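Local coordinates for protein beta-fructofuranosidase, insoluble isoenzyme CWINV1 (Arabidopsis thaliana, PDB 2OXB) that hydrolyses terminal non-reducing beta-D-fructofuranoside residues, cleaving sucrose and 1-kestose and, less efficiently, neokestose and levan, in the plant cell wall, at residues V400-F409 against F514-D522. The protein carries 1 engineered substitution. Numbering follows the deposited sequence.
Sequences VSVKSGLGPF and FNYGYQSVD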
loop_
_atom_site.group_PDB
_atom_site.type_symbol
_atom_site.label_atom_id
_atom_site.label_comp_id
_atom_site.label_asym_id
_atom_site.label_seq_id
_atom_site.Cartn_x
_atom_site.Cartn_y
_atom_site.Cartn_z
ATOM N N VAL A 400 -12.233 -12.974 -18.046
ATOM C CA VAL A 400 -13.389 -13.421 -17.272
ATOM C C VAL A 400 -14.240 -14.510 -17.948
ATOM O O VAL A 400 -14.602 -15.502 -17.312
ATOM C CB VAL A 400 -14.267 -12.190 -16.938
ATOM C CG1 VAL A 400 -15.361 -12.553 -15.939
ATOM C CG2 VAL A 400 -13.375 -11.067 -16.409
ATOM N N SER A 401 -14.542 -14.322 -19.233
ATOM C CA SER A 401 -15.358 -15.262 -20.000
ATOM C C SER A 401 -14.718 -16.601 -20.337
ATOM O O SER A 401 -15.317 -17.402 -21.052
ATOM C CB SER A 401 -15.840 -14.606 -21.293
ATOM O OG SER A 401 -16.875 -13.672 -21.034
ATOM N N VAL A 402 -13.506 -16.843 -19.841
ATOM C CA VAL A 402 -12.835 -18.115 -20.087
ATOM C C VAL A 402 -13.057 -19.008 -18.883
ATOM O O VAL A 402 -12.539 -18.735 -17.800
ATOM C CB VAL A 402 -11.316 -17.947 -20.317
ATOM C CG1 VAL A 402 -10.667 -19.318 -20.500
ATOM C CG2 VAL A 402 -11.057 -17.082 -21.549
ATOM N N LYS A 403 -13.830 -20.072 -19.093
ATOM C CA LYS A 403 -14.189 -21.038 -18.049
ATOM C C LYS A 403 -13.057 -21.887 -17.473
ATOM O O LYS A 403 -12.024 -22.090 -18.103
ATOM C CB LYS A 403 -15.279 -21.993 -18.557
ATOM C CG LYS A 403 -16.658 -21.376 -18.791
ATOM C CD LYS A 403 -17.721 -22.456 -19.032
ATOM C CE LYS A 403 -19.088 -21.849 -19.335
ATOM N NZ LYS A 403 -20.105 -22.903 -19.618
ATOM N N SER A 404 -13.290 -22.382 -16.262
ATOM C CA SER A 404 -12.359 -23.242 -15.537
ATOM C C SER A 404 -13.202 -24.208 -14.701
ATOM O O SER A 404 -14.400 -23.984 -14.489
ATOM C CB SER A 404 -11.466 -22.434 -14.586
ATOM O OG SER A 404 -10.729 -21.442 -15.267
ATOM N N GLY A 405 -12.574 -25.281 -14.230
ATOM C CA GLY A 405 -13.285 -26.230 -13.395
ATOM C C GLY A 405 -13.769 -25.469 -12.173
ATOM O O GLY A 405 -14.964 -25.374 -11.926
ATOM N N LEU A 406 -12.836 -24.915 -11.410
ATOM C CA LEU A 406 -13.191 -24.153 -10.231
ATOM C C LEU A 406 -12.844 -22.688 -10.492
ATOM O O LEU A 406 -11.782 -22.193 -10.100
ATOM C CB LEU A 406 -12.459 -24.696 -8.985
ATOM C CG LEU A 406 -12.731 -26.146 -8.535
ATOM C CD1 LEU A 406 -12.173 -26.388 -7.123
ATOM C CD2 LEU A 406 -14.237 -26.420 -8.549
ATOM N N GLY A 407 -13.741 -22.002 -11.186
ATOM C CA GLY A 407 -13.518 -20.605 -11.496
ATOM C C GLY A 407 -13.937 -20.329 -12.920
ATOM O O GLY A 407 -14.109 -21.263 -13.702
ATOM N N PRO A 408 -14.065 -19.047 -13.295
ATOM C CA PRO A 408 -13.834 -17.890 -12.415
ATOM C C PRO A 408 -15.059 -17.450 -11.589
ATOM O O PRO A 408 -16.183 -17.421 -12.098
ATOM C CB PRO A 408 -13.387 -16.822 -13.399
ATOM C CG PRO A 408 -14.303 -17.102 -14.576
ATOM C CD PRO A 408 -14.297 -18.613 -14.688
ATOM N N PHE A 409 -14.827 -17.103 -10.321
ATOM C CA PHE A 409 -15.907 -16.679 -9.436
ATOM C C PHE A 409 -15.501 -15.700 -8.338
ATOM O O PHE A 409 -14.664 -16.002 -7.495
ATOM C CB PHE A 409 -16.597 -17.906 -8.813
ATOM C CG PHE A 409 -15.768 -18.653 -7.778
ATOM C CD1 PHE A 409 -15.706 -18.220 -6.457
ATOM C CD2 PHE A 409 -15.123 -19.846 -8.111
ATOM C CE1 PHE A 409 -15.024 -18.969 -5.494
ATOM C CE2 PHE A 409 -14.443 -20.592 -7.147
ATOM C CZ PHE A 409 -14.393 -20.159 -5.837
ATOM N N PHE A 514 -20.874 -13.288 -8.974
ATOM C CA PHE A 514 -20.932 -14.230 -10.087
ATOM C C PHE A 514 -20.065 -15.492 -9.977
ATOM O O PHE A 514 -19.340 -15.707 -9.002
ATOM C CB PHE A 514 -20.625 -13.510 -11.411
ATOM C CG PHE A 514 -19.217 -12.997 -11.523
ATOM C CD1 PHE A 514 -18.732 -12.534 -12.743
ATOM C CD2 PHE A 514 -18.366 -12.991 -10.422
ATOM C CE1 PHE A 514 -17.418 -12.080 -12.860
ATOM C CE2 PHE A 514 -17.051 -12.540 -10.530
ATOM C CZ PHE A 514 -16.577 -12.086 -11.750
ATOM N N ASN A 515 -20.179 -16.325 -11.005
ATOM C CA ASN A 515 -19.471 -17.591 -11.129
ATOM C C ASN A 515 -19.807 -18.069 -12.531
ATOM O O ASN A 515 -20.812 -18.738 -12.742
ATOM C CB ASN A 515 -19.975 -18.597 -10.083
ATOM C CG ASN A 515 -19.576 -20.031 -10.400
ATOM O OD1 ASN A 515 -18.416 -20.324 -10.721
ATOM N ND2 ASN A 515 -20.539 -20.938 -10.300
ATOM N N TYR A 516 -18.980 -17.690 -13.494
ATOM C CA TYR A 516 -19.200 -18.074 -14.877
ATOM C C TYR A 516 -18.422 -19.337 -15.229
ATOM O O TYR A 516 -18.338 -19.717 -16.401
ATOM C CB TYR A 516 -18.786 -16.925 -15.803
ATOM C CG TYR A 516 -19.772 -15.776 -15.850
ATOM C CD1 TYR A 516 -19.335 -14.461 -16.019
ATOM C CD2 TYR A 516 -21.139 -16.002 -15.723
ATOM C CE1 TYR A 516 -20.240 -13.395 -16.049
ATOM C CE2 TYR A 516 -22.049 -14.950 -15.754
ATOM C CZ TYR A 516 -21.599 -13.650 -15.914
ATOM O OH TYR A 516 -22.502 -12.610 -15.906
ATOM N N GLY A 517 -17.864 -19.993 -14.210
ATOM C CA GLY A 517 -17.089 -21.201 -14.434
ATOM C C GLY A 517 -17.928 -22.453 -14.630
ATOM O O GLY A 517 -19.161 -22.406 -14.621
ATOM N N TYR A 518 -17.257 -23.584 -14.823
ATOM C CA TYR A 518 -17.962 -24.844 -15.008
ATOM C C TYR A 518 -18.696 -25.212 -13.714
ATOM O O TYR A 518 -19.846 -24.807 -13.503
ATOM C CB TYR A 518 -16.979 -25.951 -15.403
ATOM C CG TYR A 518 -16.705 -26.060 -16.891
ATOM C CD1 TYR A 518 -17.735 -26.380 -17.785
ATOM C CD2 TYR A 518 -15.403 -25.891 -17.405
ATOM C CE1 TYR A 518 -17.484 -26.536 -19.154
ATOM C CE2 TYR A 518 -15.137 -26.046 -18.779
ATOM C CZ TYR A 518 -16.187 -26.373 -19.646
ATOM O OH TYR A 518 -15.956 -26.567 -20.993
ATOM N N GLN A 519 -18.028 -25.972 -12.849
ATOM C CA GLN A 519 -18.612 -26.385 -11.580
ATOM C C GLN A 519 -19.217 -25.186 -10.865
ATOM O O GLN A 519 -18.675 -24.080 -10.909
ATOM C CB GLN A 519 -17.555 -27.020 -10.671
ATOM C CG GLN A 519 -16.907 -28.294 -11.193
ATOM C CD GLN A 519 -17.911 -29.380 -11.549
ATOM O OE1 GLN A 519 -18.236 -29.569 -12.716
ATOM N NE2 GLN A 519 -18.400 -30.102 -10.545
ATOM N N SER A 520 -20.347 -25.426 -10.210
ATOM C CA SER A 520 -21.069 -24.407 -9.452
ATOM C C SER A 520 -20.555 -24.329 -8.004
ATOM O O SER A 520 -20.381 -25.353 -7.342
ATOM C CB SER A 520 -22.565 -24.751 -9.434
ATOM O OG SER A 520 -23.113 -24.793 -10.746
ATOM N N VAL A 521 -20.313 -23.119 -7.514
ATOM C CA VAL A 521 -19.843 -22.945 -6.140
ATOM C C VAL A 521 -20.959 -22.366 -5.281
ATOM O O VAL A 521 -21.947 -21.870 -5.816
ATOM C CB VAL A 521 -18.624 -22.003 -6.069
ATOM C CG1 VAL A 521 -17.399 -22.695 -6.653
ATOM C CG2 VAL A 521 -18.919 -20.722 -6.831
ATOM N N ASP A 522 -20.803 -22.422 -3.958
ATOM C CA ASP A 522 -21.826 -21.905 -3.037
ATOM C C ASP A 522 -21.410 -20.658 -2.242
ATOM O O ASP A 522 -20.234 -20.458 -1.917
ATOM C CB ASP A 522 -22.267 -23.002 -2.056
ATOM C CG ASP A 522 -23.281 -23.966 -2.663
ATOM O OD1 ASP A 522 -24.304 -23.502 -3.215
ATOM O OD2 ASP A 522 -23.071 -25.190 -2.575
#
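Backbone hydrogen bonds join Ser404 to Tyr518 and Pro408 to Tyr516. The first, from Tyr518 N to Ser404 O, spans 2.9 Å and is close to straight, with 162° at the hydrogen. The second, from Tyr516 N to Pro408 O, is more bent and covers 3.1 Å. Gln519 N adds a weak bond to Gly405 O. Two CA-H...O contacts supplement these: Gly517 CA approaches Gly407 O at 3.1 Å, and Asn515 CA meets Pro408 O, which already accepts the N-H of Tyr516.

The strands involved belong to the C-terminal beta-sandwich of family 32 glycosidases. Strands 406-415 and 510-515 pair antiparallel in one sheet, and residues 516-520 carry the chain over to strand 521-530 of the other.

Apolar contact across the two sheets comes from Phe409 and Val521. With CG set between the backbone N and the carbonyl carbon (chi1 71°), the Phe409 ring turns one face to Val521 CG1, which lies 4.0 Å from the centroid and 25° off the normal; Phe373 meets the same ring edge-to-face. An alanine here would remove the ring and is likely to leave Val521 and Phe373 facing a gap between the sheets. Separately, Val400 CG1, from the loop before strand 406-415, touches Phe514 CE1 at 3.7 Å.

On the solvent-exposed side, the extended Lys403 chain crosses the Tyr518 side chain at about a right angle, CD standing over the centre of one ring face, 4.0 Å from the centroid, in a CH-pi contact.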